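PDB 2CVH: DNA repair and recombination protein RadB from Thermococcus kodakarensis, which probably takes part in DNA repair and homologous recombination, binding DNA and ATP with very weak ATPase activity but without promoting strand exchange. Local coordinates for residues 61-65 with 211-215; 2-6 with 39-44. All blocks are in the same frame, centred on the assembly; numbering follows the deposited sequence.

Contact 1 of 2, residues 61-65 with 211-215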
ATOM      1  N   ARG A  61       7.763  11.935  -9.454  1.00 23.99           N
ATOM      2  CA  ARG A  61       8.145  11.648  -8.072  1.00 22.99           C
ATOM      3  C   ARG A  61       9.007  10.378  -8.024  1.00 19.83           C
ATOM      4  O   ARG A  61      10.047  10.347  -7.343  1.00 18.55           O
ATOM      5  CB  ARG A  61       6.888  11.529  -7.197  1.00 23.04           C
ATOM      6  CG  ARG A  61       7.142  11.385  -5.706  1.00 21.40           C
ATOM      7  CD  ARG A  61       7.909  12.577  -5.130  1.00 20.99           C
ATOM      8  NE  ARG A  61       7.957  12.507  -3.673  1.00 19.97           N
ATOM      9  CZ  ARG A  61       9.070  12.422  -2.952  1.00 21.34           C
ATOM     10  NH1 ARG A  61      10.262  12.404  -3.537  1.00 23.86           N
ATOM     11  NH2 ARG A  61       8.984  12.302  -1.637  1.00 25.43           N
ATOM     12  N   LEU A  62       8.613   9.353  -8.787  1.00 17.34           N
ATOM     13  CA  LEU A  62       9.395   8.117  -8.843  1.00 14.73           C
ATOM     14  C   LEU A  62      10.752   8.379  -9.514  1.00 12.79           C
ATOM     15  O   LEU A  62      11.775   7.833  -9.105  1.00 12.65           O
ATOM     16  CB  LEU A  62       8.638   7.031  -9.596  1.00 18.42           C
ATOM     17  CG  LEU A  62       9.453   5.737  -9.639  1.00 22.45           C
ATOM     18  CD1 LEU A  62       9.367   5.022  -8.288  1.00 22.06           C
ATOM     19  CD2 LEU A  62       8.960   4.849 -10.756  1.00 27.55           C
ATOM     20  N   VAL A  63      10.742   9.188 -10.574  1.00 20.60           N
ATOM     21  CA  VAL A  63      11.970   9.581 -11.289  1.00 21.84           C
ATOM     22  C   VAL A  63      12.892  10.302 -10.294  1.00 20.81           C
ATOM     23  O   VAL A  63      14.081  10.000 -10.195  1.00 22.59           O
ATOM     24  CB  VAL A  63      11.647  10.557 -12.468  1.00 22.23           C
ATOM     25  CG1 VAL A  63      12.921  11.118 -13.071  1.00 21.05           C
ATOM     26  CG2 VAL A  63      10.833   9.844 -13.524  1.00 23.02           C
ATOM     27  N   GLN A  64      12.329  11.254  -9.550  1.00 23.91           N
ATOM     28  CA  GLN A  64      13.089  11.998  -8.550  1.00 24.00           C
ATOM     29  C   GLN A  64      13.681  11.012  -7.577  1.00 26.67           C
ATOM     30  O   GLN A  64      14.898  10.964  -7.377  1.00 26.90           O
ATOM     31  CB  GLN A  64      12.184  12.970  -7.804  1.00 28.67           C
ATOM     32  CG  GLN A  64      12.922  13.808  -6.765  1.00 33.85           C
ATOM     33  CD  GLN A  64      12.040  14.873  -6.126  1.00 36.55           C
ATOM     34  OE1 GLN A  64      12.455  16.028  -5.972  1.00 38.36           O
ATOM     35  NE2 GLN A  64      10.823  14.492  -5.751  1.00 33.45           N
ATOM     36  N   MET A  65      12.821  10.163  -7.023  1.00 29.98           N
ATOM     37  CA  MET A  65      13.265   9.157  -6.066  1.00 27.28           C
ATOM     38  C   MET A  65      14.348   8.253  -6.660  1.00 27.13           C
ATOM     39  O   MET A  65      15.375   8.019  -6.029  1.00 27.74           O
ATOM     40  CB  MET A  65      12.071   8.338  -5.582  1.00 24.87           C
ATOM     41  CG  MET A  65      11.045   9.174  -4.823  1.00 24.02           C
ATOM     42  SD  MET A  65       9.520   8.308  -4.413  1.00 22.30           S
ATOM     43  CE  MET A  65      10.278   6.758  -3.803  1.00 10.58           C
ATOM     44  N   ILE A 211       9.454  12.392   4.930  1.00 14.18           N
ATOM     45  CA  ILE A 211       9.248  12.438   3.501  1.00 17.84           C
ATOM     46  C   ILE A 211      10.205  13.494   2.988  1.00 19.17           C
ATOM     47  O   ILE A 211      10.120  14.655   3.402  1.00 17.66           O
ATOM     48  CB  ILE A 211       7.805  12.845   3.146  1.00 16.85           C
ATOM     49  CG1 ILE A 211       6.829  11.760   3.685  1.00 18.59           C
ATOM     50  CG2 ILE A 211       7.692  13.082   1.608  1.00 10.78           C
ATOM     51  CD1 ILE A 211       5.345  12.044   3.469  1.00 17.02           C
ATOM     52  N   THR A 212      11.142  13.073   2.145  1.00 18.69           N
ATOM     53  CA  THR A 212      12.137  13.961   1.562  1.00 21.81           C
ATOM     54  C   THR A 212      12.116  13.845   0.036  1.00 24.09           C
ATOM     55  O   THR A 212      11.257  13.177  -0.534  1.00 23.59           O
ATOM     56  CB  THR A 212      13.543  13.606   2.017  1.00 21.95           C
ATOM     57  OG1 THR A 212      13.938  12.360   1.417  1.00 25.26           O
ATOM     58  CG2 THR A 212      13.607  13.505   3.527  1.00 21.73           C
ATOM     59  N   GLU A 213      13.071  14.497  -0.615  1.00 26.35           N
ATOM     60  CA  GLU A 213      13.172  14.450  -2.062  1.00 27.49           C
ATOM     61  C   GLU A 213      13.533  13.042  -2.503  1.00 24.60           C
ATOM     62  O   GLU A 213      13.185  12.641  -3.612  1.00 26.09           O
ATOM     63  CB  GLU A 213      14.231  15.434  -2.558  1.00 31.64           C
ATOM     64  CG  GLU A 213      13.723  16.856  -2.692  1.00 40.84           C
ATOM     65  CD  GLU A 213      13.795  17.660  -1.399  1.00 48.72           C
ATOM     66  OE1 GLU A 213      14.432  18.736  -1.424  1.00 51.61           O
ATOM     67  OE2 GLU A 213      13.223  17.237  -0.365  1.00 49.55           O
ATOM     68  N   ARG A 214      14.202  12.287  -1.622  1.00 22.56           N
ATOM     69  CA  ARG A 214      14.611  10.920  -1.931  1.00 20.69           C
ATOM     70  C   ARG A 214      13.515   9.887  -1.700  1.00 22.54           C
ATOM     71  O   ARG A 214      13.748   8.695  -1.900  1.00 28.12           O
ATOM     72  CB  ARG A 214      15.819  10.507  -1.106  1.00 18.46           C
ATOM     73  CG  ARG A 214      16.920  11.518  -1.073  1.00 24.42           C
ATOM     74  CD  ARG A 214      18.137  10.984  -0.324  1.00 29.28           C
ATOM     75  NE  ARG A 214      18.717   9.817  -0.989  1.00 34.53           N
ATOM     76  CZ  ARG A 214      19.397   8.866  -0.360  1.00 37.35           C
ATOM     77  NH1 ARG A 214      19.587   8.947   0.950  1.00 42.55           N
ATOM     78  NH2 ARG A 214      19.853   7.813  -1.031  1.00 37.62           N
ATOM     79  N   GLY A 215      12.334  10.331  -1.280  1.00 19.90           N
ATOM     80  CA  GLY A 215      11.240   9.411  -1.009  1.00 15.73           C
ATOM     81  C   GLY A 215      10.908   9.437   0.477  1.00 19.43           C
ATOM     82  O   GLY A 215      10.299  10.384   0.983  1.00 16.11           O
TER

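Contact 2 of 2, residues 2-6 with 39-44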
ATOM      1  N   LEU A   2      10.038  -7.668   1.594  1.00 25.81           N
ATOM      2  CA  LEU A   2      10.342  -6.668   0.588  1.00 23.98           C
ATOM      3  C   LEU A   2      10.718  -5.363   1.323  1.00 18.87           C
ATOM      4  O   LEU A   2       9.842  -4.688   1.836  1.00 21.50           O
ATOM      5  CB  LEU A   2       9.093  -6.472  -0.257  1.00 25.34           C
ATOM      6  CG  LEU A   2       9.326  -6.231  -1.733  1.00 32.13           C
ATOM      7  CD1 LEU A   2       8.053  -5.693  -2.344  1.00 34.67           C
ATOM      8  CD2 LEU A   2      10.431  -5.225  -1.901  1.00 31.52           C
ATOM      9  N   SER A   3      12.005  -5.018   1.390  1.00 18.87           N
ATOM     10  CA  SER A   3      12.456  -3.809   2.096  1.00 14.95           C
ATOM     11  C   SER A   3      11.793  -2.497   1.684  1.00 17.14           C
ATOM     12  O   SER A   3      11.405  -2.317   0.525  1.00 19.65           O
ATOM     13  CB  SER A   3      13.977  -3.674   2.017  1.00 13.45           C
ATOM     14  OG  SER A   3      14.416  -2.436   2.573  1.00 16.64           O
ATOM     15  N   THR A   4      11.623  -1.603   2.666  1.00 20.68           N
ATOM     16  CA  THR A   4      11.019  -0.266   2.476  1.00 17.27           C
ATOM     17  C   THR A   4      12.128   0.757   2.209  1.00 15.41           C
ATOM     18  O   THR A   4      11.854   1.916   1.913  1.00 17.81           O
ATOM     19  CB  THR A   4      10.256   0.258   3.747  1.00 14.85           C
ATOM     20  OG1 THR A   4      11.162   0.331   4.856  1.00 14.03           O
ATOM     21  CG2 THR A   4       9.101  -0.638   4.115  1.00 13.65           C
ATOM     22  N   GLY A   5      13.374   0.321   2.341  1.00 13.52           N
ATOM     23  CA  GLY A   5      14.489   1.212   2.105  1.00 19.17           C
ATOM     24  C   GLY A   5      14.684   2.130   3.285  1.00 23.57           C
ATOM     25  O   GLY A   5      15.502   3.041   3.229  1.00 25.28           O
ATOM     26  N   THR A   6      13.980   1.828   4.374  1.00 22.53           N
ATOM     27  CA  THR A   6      14.040   2.605   5.607  1.00 22.10           C
ATOM     28  C   THR A   6      14.337   1.662   6.783  1.00 24.45           C
ATOM     29  O   THR A   6      13.628   0.661   7.014  1.00 22.12           O
ATOM     30  CB  THR A   6      12.712   3.305   5.827  1.00 22.14           C
ATOM     31  OG1 THR A   6      12.324   3.941   4.601  1.00 25.95           O
ATOM     32  CG2 THR A   6      12.826   4.345   6.897  1.00 21.35           C
ATOM     33  N   GLN A  39       8.607   3.658  -3.103  1.00 11.96           N
ATOM     34  CA  GLN A  39       9.933   3.296  -2.669  1.00  9.75           C
ATOM     35  C   GLN A  39      10.148   1.806  -2.542  1.00 14.28           C
ATOM     36  O   GLN A  39      11.220   1.300  -2.891  1.00 16.89           O
ATOM     37  CB  GLN A  39      10.254   3.990  -1.351  1.00 10.99           C
ATOM     38  CG  GLN A  39      11.637   3.682  -0.792  1.00  9.26           C
ATOM     39  CD  GLN A  39      12.156   4.802   0.104  1.00 16.59           C
ATOM     40  OE1 GLN A  39      12.674   4.567   1.202  1.00 17.13           O
ATOM     41  NE2 GLN A  39      12.048   6.029  -0.383  1.00 11.29           N
ATOM     42  N   THR A  40       9.161   1.102  -2.001  1.00 16.99           N
ATOM     43  CA  THR A  40       9.282  -0.344  -1.869  1.00 17.50           C
ATOM     44  C   THR A  40       9.376  -0.940  -3.288  1.00 14.49           C
ATOM     45  O   THR A  40      10.282  -1.709  -3.577  1.00 13.10           O
ATOM     46  CB  THR A  40       8.083  -0.931  -1.100  1.00 17.97           C
ATOM     47  OG1 THR A  40       7.998  -0.283   0.173  1.00 18.73           O
ATOM     48  CG2 THR A  40       8.254  -2.441  -0.880  1.00 16.00           C
ATOM     49  N   GLY A  41       8.478  -0.511  -4.174  1.00 15.98           N
ATOM     50  CA  GLY A  41       8.495  -0.982  -5.551  1.00 20.30           C
ATOM     51  C   GLY A  41       9.811  -0.653  -6.240  1.00 20.10           C
ATOM     52  O   GLY A  41      10.479  -1.519  -6.804  1.00 17.91           O
ATOM     53  N   LEU A  42      10.228   0.597  -6.128  1.00 19.95           N
ATOM     54  CA  LEU A  42      11.471   1.046  -6.730  1.00 18.66           C
ATOM     55  C   LEU A  42      12.694   0.198  -6.332  1.00 22.29           C
ATOM     56  O   LEU A  42      13.452  -0.263  -7.188  1.00 25.55           O
ATOM     57  CB  LEU A  42      11.673   2.533  -6.394  1.00 21.53           C
ATOM     58  CG  LEU A  42      12.808   3.420  -6.930  1.00 24.40           C
ATOM     59  CD1 LEU A  42      13.886   3.555  -5.903  1.00 20.70           C
ATOM     60  CD2 LEU A  42      13.343   2.919  -8.286  1.00 24.01           C
ATOM     61  N   LEU A  43      12.855  -0.068  -5.044  1.00 23.88           N
ATOM     62  CA  LEU A  43      13.999  -0.836  -4.562  1.00 19.63           C
ATOM     63  C   LEU A  43      13.902  -2.359  -4.743  1.00 20.30           C
ATOM     64  O   LEU A  43      14.908  -3.055  -4.592  1.00 21.53           O
ATOM     65  CB  LEU A  43      14.266  -0.479  -3.090  1.00 22.36           C
ATOM     66  CG  LEU A  43      14.390   1.025  -2.808  1.00 21.51           C
ATOM     67  CD1 LEU A  43      14.575   1.248  -1.334  1.00 21.65           C
ATOM     68  CD2 LEU A  43      15.587   1.611  -3.566  1.00 24.13           C
ATOM     69  N   SER A  44      12.711  -2.886  -5.044  1.00 21.53           N
ATOM     70  CA  SER A  44      12.561  -4.330  -5.266  1.00 26.46           C
ATOM     71  C   SER A  44      13.348  -4.763  -6.516  1.00 32.74           C
ATOM     72  O   SER A  44      13.924  -5.853  -6.549  1.00 37.96           O
ATOM     73  CB  SER A  44      11.085  -4.741  -5.392  1.00 21.29           C
ATOM     74  OG  SER A  44      10.482  -4.285  -6.585  1.00 17.48           O
TER

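Contact 1 of 2, residues 61-65 with 211-215
Arg61, on helix 59-67 of this RecA-like P-loop domain, reaches the type I turn from Thr212 to Gly215, which closes the beta hairpin between strands 206-212 and 215-218. A guanidinium suits this place because its NH1 and NH2 can meet two successive carbonyls at once. NH2 donates to Thr212 O at 2.7 Å, almost in line with that carbonyl (C=O...donor angle 165°), though the oxygen is tilted from the guanidinium plane; Gly215 N gives the same oxygen a second bond. NH1 adds a weak bond to Glu213 O, at the guanidinium edge and in its plane, 2.9 Å away. The bend of Arg61 at chi2 (60°) turns the chain toward these oxygens. A leucine in its place, with no N-H to offer, would probably leave Thr212 O without its bond from the helix, and Glu213 O without its weaker one.

Packing is tight on the Met65 side. Its SD lies over one guanidinium face, 4.2 Å above the plane and offset toward the rim, and its CG lies 3.8 Å from Gly215 CA. Glycine fits here because a CB would run into Met65 CE, and the backbone angles disfavour one anyway.

The Glu213 side is loose: its exposed carboxylate leads away, OE2 staying 6.5 Å from Arg61 NH1. Arg214 NH1 forms a salt bridge with Glu217. Thr212 OG1, also bonded to Glu217, completes an ST turn by accepting from Arg214 N at 3.1 Å.

Contact 2 of 2, residues 2-6 with 39-44
Leu2 lies across Thr40, the two side chains slanting past each other where the N-terminal loop runs over helix 33-44, the helix that follows the P-loop in this RecA-like fold. Both methyl ends of the leucine are used: CD1 meets Thr40 CG2 at 3.6 Å, and CD2 rests against Ser44 CB at 3.6 Å, one helical turn further on. A branched apolar residue suits this spot, since Leu108 of strand 106-112 also packs on Leu2 and Thr40.

Thr40 divides its two branches between two tasks. CG2, anti to the backbone N, faces the loop and stands 3.5 Å from Ser3 O, while OG1 is turned back to bond Leu36 O, a backbone carbonyl of its own helix. That hydroxyl is thereby satisfied within the helix, and Thr4 CG2 passes it at a slant, 4.1 Å from Thr40 OG1.

Further along the loop, Gln39 extends from the helix with CG anti to its backbone N (chi1 -180°), bringing CG to 3.2 Å from Thr4 O. Its chain crosses the Thr6 side chain at about a right angle. Leu43 points at the loop too, CD1 touching Gly5 CA at 3.4 Å; a side chain on Gly5 would collide with that methyl, and its positive phi also favours glycine.

Two overlapping ST turns bend the loop, Ser3 OG accepting from Gly5 N and Thr4 OG1 from Thr6 N, with Asp10 of helix 7-12 bonding both hydroxyls. On the helix side, Ser44 OG folds back to Gly41 O, bonding it at 2.8 Å in the carbonyl plane, on a lone pair.

How the contacts relate
Helix 33-44 joins the two contacts, whose centres lie about 12 Å apart on the same side of the chain's centre. Residues 39-44 belong to contact 2 on their loop-facing side, while the same helix packs against contact 1: Met65 CE comes 3.6 Å from Gln39 N, and Leu62 CD1 lies 3.9 Å from Leu42 CB. Strand 215-218 links them as well, since its Ile216 meets Gln39 just after the turn of contact 1. Measured to Gly32, in the predicted ATP-binding loop, contact 1 comes closer: the Ile211 side chain is about 4 Å from Gly32, whereas the Gln39 side chain of contact 2 is about 9 Å from Gly32.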